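PDB 6HMJ: putative PAS/PAC sensor protein, which acts as a blue-light receptor of the light-oxygen-voltage type that carries flavin mononucleotide and mediates RNA binding and translational regulation, probably through its ANTAR domain. Local coordinates for residues A[66-71]-A[104-109]; A[163-168]-A[173-178]. One frame throughout, in Å; residues are numbered along the deposited sequence.

Contact 1: residues A[66-71]-A[104-109]; sequences RCLATG and RAVTGV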
ATOM      1  N   ARG A  66      59.255  17.740 -19.483  1.00112.54           N
ATOM      2  CA  ARG A  66      58.609  17.640 -20.787  1.00112.61           C
ATOM      3  C   ARG A  66      57.912  18.944 -21.156  1.00110.07           C
ATOM      4  O   ARG A  66      58.058  19.441 -22.280  1.00113.79           O
ATOM      5  CB  ARG A  66      57.613  16.480 -20.789  1.00110.73           C
ATOM      6  CG  ARG A  66      56.747  16.409 -22.038  1.00112.87           C
ATOM      7  CD  ARG A  66      56.027  15.071 -22.154  1.00113.87           C
ATOM      8  NE  ARG A  66      55.476  14.625 -20.875  1.00110.38           N
ATOM      9  CZ  ARG A  66      56.082  13.784 -20.038  1.00111.44           C
ATOM     10  NH1 ARG A  66      55.489  13.446 -18.900  1.00107.65           N
ATOM     11  NH2 ARG A  66      57.274  13.276 -20.331  1.00116.13           N
ATOM     12  N   CYS A  67      57.145  19.513 -20.221  1.00104.43           N
ATOM     13  CA  CYS A  67      56.446  20.762 -20.501  1.00101.65           C
ATOM     14  C   CYS A  67      57.422  21.887 -20.816  1.00101.96           C
ATOM     15  O   CYS A  67      57.108  22.776 -21.615  1.00102.31           O
ATOM     16  CB  CYS A  67      55.559  21.149 -19.316  1.00 96.86           C
ATOM     17  SG  CYS A  67      54.491  22.589 -19.607  1.00 94.66           S
ATOM     18  N   LEU A  68      58.607  21.868 -20.202  1.00102.50           N
ATOM     19  CA  LEU A  68      59.613  22.878 -20.502  1.00108.16           C
ATOM     20  C   LEU A  68      60.054  22.777 -21.958  1.00115.88           C
ATOM     21  O   LEU A  68      59.913  23.727 -22.736  1.00116.37           O
ATOM     22  CB  LEU A  68      60.810  22.707 -19.565  1.00108.44           C
ATOM     23  CG  LEU A  68      60.655  23.217 -18.129  1.00105.49           C
ATOM     24  CD1 LEU A  68      61.843  22.769 -17.285  1.00107.53           C
ATOM     25  CD2 LEU A  68      60.493  24.725 -18.065  1.00106.38           C
ATOM     26  N   ALA A  69      60.547  21.604 -22.360  1.00119.98           N
ATOM     27  CA  ALA A  69      61.084  21.443 -23.706  1.00129.98           C
ATOM     28  C   ALA A  69      59.975  21.504 -24.750  1.00126.82           C
ATOM     29  O   ALA A  69      60.108  22.186 -25.773  1.00135.76           O
ATOM     30  CB  ALA A  69      61.848  20.125 -23.811  1.00137.45           C
ATOM     31  N   THR A  70      58.872  20.795 -24.508  1.00117.15           N
ATOM     32  CA  THR A  70      57.812  20.715 -25.503  1.00117.71           C
ATOM     33  C   THR A  70      56.924  21.955 -25.495  1.00117.73           C
ATOM     34  O   THR A  70      56.458  22.391 -26.554  1.00119.47           O
ATOM     35  CB  THR A  70      56.956  19.468 -25.256  1.00115.24           C
ATOM     36  OG1 THR A  70      56.239  19.616 -24.022  1.00107.39           O
ATOM     37  CG2 THR A  70      57.824  18.218 -25.186  1.00116.32           C
ATOM     38  N   GLY A  71      56.673  22.535 -24.323  1.00118.91           N
ATOM     39  CA  GLY A  71      55.712  23.612 -24.229  1.00120.38           C
ATOM     40  C   GLY A  71      54.269  23.168 -24.303  1.00119.25           C
ATOM     41  O   GLY A  71      53.370  24.018 -24.267  1.00121.83           O
ATOM     42  N   ARG A 104      59.228  30.229 -21.558  1.00124.28           N
ATOM     43  CA  ARG A 104      59.758  31.242 -20.653  1.00124.04           C
ATOM     44  C   ARG A 104      59.653  30.748 -19.215  1.00118.53           C
ATOM     45  O   ARG A 104      60.576  30.944 -18.417  1.00120.83           O
ATOM     46  CB  ARG A 104      59.019  32.556 -20.902  1.00123.35           C
ATOM     47  CG  ARG A 104      59.629  33.807 -20.301  1.00125.60           C
ATOM     48  CD  ARG A 104      58.915  34.991 -20.938  1.00126.25           C
ATOM     49  NE  ARG A 104      59.350  36.305 -20.479  1.00129.62           N
ATOM     50  CZ  ARG A 104      58.871  37.444 -20.972  1.00132.12           C
ATOM     51  NH1 ARG A 104      57.956  37.415 -21.934  1.00131.29           N
ATOM     52  NH2 ARG A 104      59.312  38.611 -20.523  1.00136.19           N
ATOM     53  N   ALA A 105      58.539  30.101 -18.881  1.00113.10           N
ATOM     54  CA  ALA A 105      58.314  29.531 -17.559  1.00109.36           C
ATOM     55  C   ALA A 105      57.184  28.515 -17.688  1.00104.77           C
ATOM     56  O   ALA A 105      56.476  28.472 -18.697  1.00105.19           O
ATOM     57  CB  ALA A 105      57.986  30.606 -16.519  1.00108.72           C
ATOM     58  N   VAL A 106      57.024  27.698 -16.651  1.00 98.36           N
ATOM     59  CA  VAL A 106      55.950  26.713 -16.582  1.00 93.21           C
ATOM     60  C   VAL A 106      55.079  27.042 -15.380  1.00 88.32           C
ATOM     61  O   VAL A 106      55.582  27.181 -14.259  1.00 87.76           O
ATOM     62  CB  VAL A 106      56.483  25.273 -16.486  1.00 92.80           C
ATOM     63  CG1 VAL A 106      55.370  24.317 -16.069  1.00 88.70           C
ATOM     64  CG2 VAL A 106      57.057  24.834 -17.820  1.00 97.59           C
ATOM     65  N   THR A 107      53.775  27.159 -15.616  1.00 85.08           N
ATOM     66  CA  THR A 107      52.808  27.339 -14.544  1.00 78.00           C
ATOM     67  C   THR A 107      52.276  25.973 -14.136  1.00 72.19           C
ATOM     68  O   THR A 107      51.808  25.202 -14.980  1.00 70.81           O
ATOM     69  CB  THR A 107      51.657  28.244 -14.983  1.00 77.33           C
ATOM     70  OG1 THR A 107      52.175  29.467 -15.521  1.00 81.36           O
ATOM     71  CG2 THR A 107      50.753  28.564 -13.805  1.00 74.69           C
ATOM     72  N   GLY A 108      52.354  25.680 -12.844  1.00 69.64           N
ATOM     73  CA  GLY A 108      51.859  24.433 -12.296  1.00 67.66           C
ATOM     74  C   GLY A 108      50.666  24.688 -11.397  1.00 66.45           C
ATOM     75  O   GLY A 108      50.581  25.725 -10.736  1.00 66.51           O
ATOM     76  N   VAL A 109      49.734  23.740 -11.390  1.00 65.21           N
ATOM     77  CA  VAL A 109      48.568  23.787 -10.519  1.00 63.87           C
ATOM     78  C   VAL A 109      48.460  22.417  -9.866  1.00 63.73           C
ATOM     79  O   VAL A 109      48.184  21.421 -10.546  1.00 64.92           O
ATOM     80  CB  VAL A 109      47.280  24.131 -11.282  1.00 64.53           C
ATOM     81  CG1 VAL A 109      46.084  24.113 -10.339  1.00 65.07           C
ATOM     82  CG2 VAL A 109      47.409  25.484 -11.965  1.00 65.38           C
TER
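Val106 sets its two methyl groups against Cys67 and Leu68, consecutive residues on the last turn of a helix, and apolar packing is all that joins the two segments. CG2 of Val106 does most of the touching: it lies 3.4 Å from CD2 of Leu68 and 3.8 Å from SG of Cys67. CG1 of Val106, the other valine branch, is 4.0 Å from SG of Cys67. The CB of Cys67 points toward the strand, and SG, anti to the backbone N (chi1 -174°), meets both valine methyls. Leu68 does not set out straight at the strand, but its branched end comes in against CG2 of Val106, crossing the valine side chain at about a right angle.

No hydrogen bond crosses between the segments. At the helix end Arg66 O accepts from Thr70 N at 2.7 Å and also from Thr70 OG1, which comes from above the carbonyl plane. Gly71 N bonds Cys67 O, and the chain then leaves the helix with a positive phi.

The strand order 2-1-5-4-3 is that of a PAS domain, and the contact lays helix 54-70 on its sheet. Cys67 also touches Ala96 of strand 85-97 and Val74 of strand 74-82, while Val106 packs on Leu94. Thr107, directed away from the helix, packs on Thr95 of the second subunit.

Contact 2: residues A[163-168]-A[173-178]; sequences WHSSQS and RDLATG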
ATOM      1  N   TRP A 163       5.441 -15.405   0.519  1.00 61.19           N
ATOM      2  CA  TRP A 163       4.884 -16.611  -0.088  1.00 63.02           C
ATOM      3  C   TRP A 163       4.483 -16.359  -1.535  1.00 62.25           C
ATOM      4  O   TRP A 163       4.859 -17.118  -2.437  1.00 62.86           O
ATOM      5  CB  TRP A 163       3.682 -17.089   0.728  1.00 65.33           C
ATOM      6  CG  TRP A 163       2.907 -18.191   0.076  1.00 67.98           C
ATOM      7  CD1 TRP A 163       1.623 -18.127  -0.391  1.00 67.37           C
ATOM      8  CD2 TRP A 163       3.362 -19.523  -0.184  1.00 71.15           C
ATOM      9  NE1 TRP A 163       1.254 -19.337  -0.925  1.00 68.40           N
ATOM     10  CE2 TRP A 163       2.303 -20.211  -0.810  1.00 70.95           C
ATOM     11  CE3 TRP A 163       4.563 -20.200   0.051  1.00 73.27           C
ATOM     12  CZ2 TRP A 163       2.409 -21.542  -1.203  1.00 73.30           C
ATOM     13  CZ3 TRP A 163       4.666 -21.523  -0.341  1.00 74.74           C
ATOM     14  CH2 TRP A 163       3.596 -22.180  -0.960  1.00 75.10           C
ATOM     15  N   HIS A 164       3.725 -15.288  -1.778  1.00 61.49           N
ATOM     16  CA  HIS A 164       3.253 -15.006  -3.129  1.00 63.05           C
ATOM     17  C   HIS A 164       4.384 -14.557  -4.042  1.00 64.13           C
ATOM     18  O   HIS A 164       4.311 -14.756  -5.260  1.00 63.75           O
ATOM     19  CB  HIS A 164       2.148 -13.954  -3.081  1.00 64.25           C
ATOM     20  CG  HIS A 164       0.898 -14.429  -2.407  1.00 63.80           C
ATOM     21  ND1 HIS A 164       0.352 -15.671  -2.650  1.00 64.85           N
ATOM     22  CD2 HIS A 164       0.096 -13.839  -1.489  1.00 64.39           C
ATOM     23  CE1 HIS A 164      -0.738 -15.821  -1.918  1.00 63.67           C
ATOM     24  NE2 HIS A 164      -0.915 -14.724  -1.205  1.00 63.74           N
ATOM     25  N   SER A 165       5.430 -13.946  -3.482  1.00 66.54           N
ATOM     26  CA  SER A 165       6.628 -13.674  -4.269  1.00 66.78           C
ATOM     27  C   SER A 165       7.276 -14.973  -4.726  1.00 66.65           C
ATOM     28  O   SER A 165       7.689 -15.103  -5.883  1.00 65.64           O
ATOM     29  CB  SER A 165       7.613 -12.842  -3.451  1.00 66.73           C
ATOM     30  OG  SER A 165       7.030 -11.610  -3.067  1.00 67.09           O
ATOM     31  N   SER A 166       7.364 -15.951  -3.823  1.00 68.33           N
ATOM     32  CA  SER A 166       7.910 -17.255  -4.176  1.00 73.53           C
ATOM     33  C   SER A 166       7.054 -17.941  -5.236  1.00 75.73           C
ATOM     34  O   SER A 166       7.569 -18.418  -6.252  1.00 78.14           O
ATOM     35  CB  SER A 166       8.014 -18.121  -2.920  1.00 75.83           C
ATOM     36  OG  SER A 166       8.694 -19.333  -3.183  1.00 80.10           O
ATOM     37  N   GLN A 167       5.738 -18.002  -5.012  1.00 76.90           N
ATOM     38  CA  GLN A 167       4.868 -18.756  -5.910  1.00 79.77           C
ATOM     39  C   GLN A 167       4.860 -18.173  -7.318  1.00 79.67           C
ATOM     40  O   GLN A 167       4.725 -18.919  -8.294  1.00 79.22           O
ATOM     41  CB  GLN A 167       3.445 -18.805  -5.349  1.00 80.90           C
ATOM     42  CG  GLN A 167       3.314 -19.583  -4.045  1.00 84.95           C
ATOM     43  CD  GLN A 167       3.896 -20.984  -4.138  1.00 90.15           C
ATOM     44  OE1 GLN A 167       5.089 -21.189  -3.904  1.00 92.61           O
ATOM     45  NE2 GLN A 167       3.057 -21.953  -4.484  1.00 91.57           N
ATOM     46  N   SER A 168       4.997 -16.856  -7.447  1.00 79.63           N
ATOM     47  CA  SER A 168       5.038 -16.206  -8.749  1.00 83.11           C
ATOM     48  C   SER A 168       6.458 -16.046  -9.278  1.00 83.88           C
ATOM     49  O   SER A 168       6.648 -15.441 -10.339  1.00 87.51           O
ATOM     50  CB  SER A 168       4.355 -14.837  -8.680  1.00 83.60           C
ATOM     51  OG  SER A 168       4.987 -13.995  -7.731  1.00 84.04           O
ATOM     52  N   ARG A 173       9.947  -7.072  -3.862  1.00 69.73           N
ATOM     53  CA  ARG A 173       9.684  -5.687  -4.238  1.00 71.68           C
ATOM     54  C   ARG A 173       8.885  -5.611  -5.534  1.00 70.24           C
ATOM     55  O   ARG A 173       8.012  -4.748  -5.682  1.00 68.79           O
ATOM     56  CB  ARG A 173      10.994  -4.909  -4.366  1.00 75.67           C
ATOM     57  CG  ARG A 173      11.942  -5.423  -5.431  1.00 80.19           C
ATOM     58  CD  ARG A 173      13.234  -4.623  -5.433  1.00 85.18           C
ATOM     59  NE  ARG A 173      14.155  -5.061  -6.479  1.00 89.84           N
ATOM     60  CZ  ARG A 173      15.073  -6.014  -6.333  1.00 92.36           C
ATOM     61  NH1 ARG A 173      15.209  -6.652  -5.178  1.00 92.81           N
ATOM     62  NH2 ARG A 173      15.859  -6.331  -7.353  1.00 93.78           N
ATOM     63  N   ASP A 174       9.160  -6.512  -6.481  1.00 70.15           N
ATOM     64  CA  ASP A 174       8.390  -6.531  -7.720  1.00 71.18           C
ATOM     65  C   ASP A 174       6.952  -6.957  -7.461  1.00 69.08           C
ATOM     66  O   ASP A 174       6.016  -6.386  -8.033  1.00 69.29           O
ATOM     67  CB  ASP A 174       9.044  -7.465  -8.736  1.00 72.97           C
ATOM     68  CG  ASP A 174      10.424  -7.008  -9.138  1.00 73.50           C
ATOM     69  OD1 ASP A 174      10.653  -5.782  -9.172  1.00 73.30           O
ATOM     70  OD2 ASP A 174      11.275  -7.875  -9.428  1.00 74.07           O
ATOM     71  N   LEU A 175       6.757  -7.959  -6.603  1.00 67.58           N
ATOM     72  CA  LEU A 175       5.407  -8.353  -6.220  1.00 64.81           C
ATOM     73  C   LEU A 175       4.659  -7.178  -5.600  1.00 64.66           C
ATOM     74  O   LEU A 175       3.514  -6.890  -5.967  1.00 66.89           O
ATOM     75  CB  LEU A 175       5.460  -9.525  -5.240  1.00 63.32           C
ATOM     76  CG  LEU A 175       4.094 -10.075  -4.811  1.00 63.15           C
ATOM     77  CD1 LEU A 175       3.572 -11.062  -5.850  1.00 64.04           C
ATOM     78  CD2 LEU A 175       4.160 -10.711  -3.430  1.00 62.49           C
ATOM     79  N   ALA A 176       5.297  -6.492  -4.648  1.00 61.96           N
ATOM     80  CA  ALA A 176       4.656  -5.369  -3.974  1.00 63.26           C
ATOM     81  C   ALA A 176       4.174  -4.327  -4.973  1.00 64.03           C
ATOM     82  O   ALA A 176       3.029  -3.865  -4.905  1.00 64.77           O
ATOM     83  CB  ALA A 176       5.624  -4.744  -2.969  1.00 65.00           C
ATOM     84  N   THR A 177       5.035  -3.940  -5.916  1.00 65.43           N
ATOM     85  CA  THR A 177       4.629  -2.972  -6.927  1.00 66.41           C
ATOM     86  C   THR A 177       3.494  -3.514  -7.784  1.00 67.17           C
ATOM     87  O   THR A 177       2.538  -2.792  -8.092  1.00 67.52           O
ATOM     88  CB  THR A 177       5.822  -2.595  -7.806  1.00 66.80           C
ATOM     89  OG1 THR A 177       6.768  -1.852  -7.031  1.00 67.11           O
ATOM     90  CG2 THR A 177       5.371  -1.749  -8.992  1.00 67.75           C
ATOM     91  N   GLY A 178       3.577  -4.787  -8.174  1.00 66.49           N
ATOM     92  CA  GLY A 178       2.525  -5.367  -8.989  1.00 66.28           C
ATOM     93  C   GLY A 178       1.193  -5.420  -8.269  1.00 65.66           C
ATOM     94  O   GLY A 178       0.141  -5.198  -8.874  1.00 66.43           O
TER
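His164 O takes two donors from Ser168, the backbone N at 3.1 Å and the hydroxyl OG at 2.7 Å, and beside this pair lies a methyl of Leu175 from the next helix. The hydroxyl approaches in the carbonyl plane with a C=O...O angle of 148°. Ser168 can fold back in this way because its OG stands between the backbone N and the carbonyl carbon (chi1 59°), so the serine side chain closes the last turn on itself.

Leu175 carries the contact from the other side. Its CG is anti to the backbone N (chi1 -177°), which sends the branched end across to helix 154-167, where the two methyls take separate places. CD1 of Leu175 sits 3.8 Å from both Ser168 OG and His164 O. CD2 of Leu175 lies 3.8 Å from His164 CB and also rests against the Ser165 side chain, whose OG is 3.4 Å from Leu175 CB. With an alanine at Leu175 the methyls would be gone, which is likely to open a gap against His164, Ser165 and Ser168.

Ser165 OG, the polar end near the leucine, bonds Leu161 O one turn back in its helix. The His164 ring leads away from Leu175 to stack with Phe200, and its NE2 bonds Gln359 OE1 in helix 351-372. The neighbouring Ala176 packs on Ile139 and Ala142 of helix 114-149, so the contact between these two consecutive helices, joined by a short link, belongs to the helical ANTAR region. With no hydrogen bond passing between the segments, their contact rests on an apolar side chain lying over serine hydroxyls and a carbonyl that are already bonded within their own helix or at its end.

Contact 1 comes first along the chain and closes before contact 2 opens. Their centres are 63 Å apart and their nearest atoms about 43 Å apart, so they do not touch, and they share no helix, strand or sheet. Contact 1 lays helix 54-70 on the sheet of the N-terminal PAS domain; contact 2 joins helices 154-167 and 172-185 of the ANTAR domain near the middle of the elongated chain. The long helix 114-149 spans the distance between them. The flavin pocket belongs to the second PAS domain, whose following helix 351-372 packs on 163-168, a route by which light sensing could reach the probable RNA-binding region.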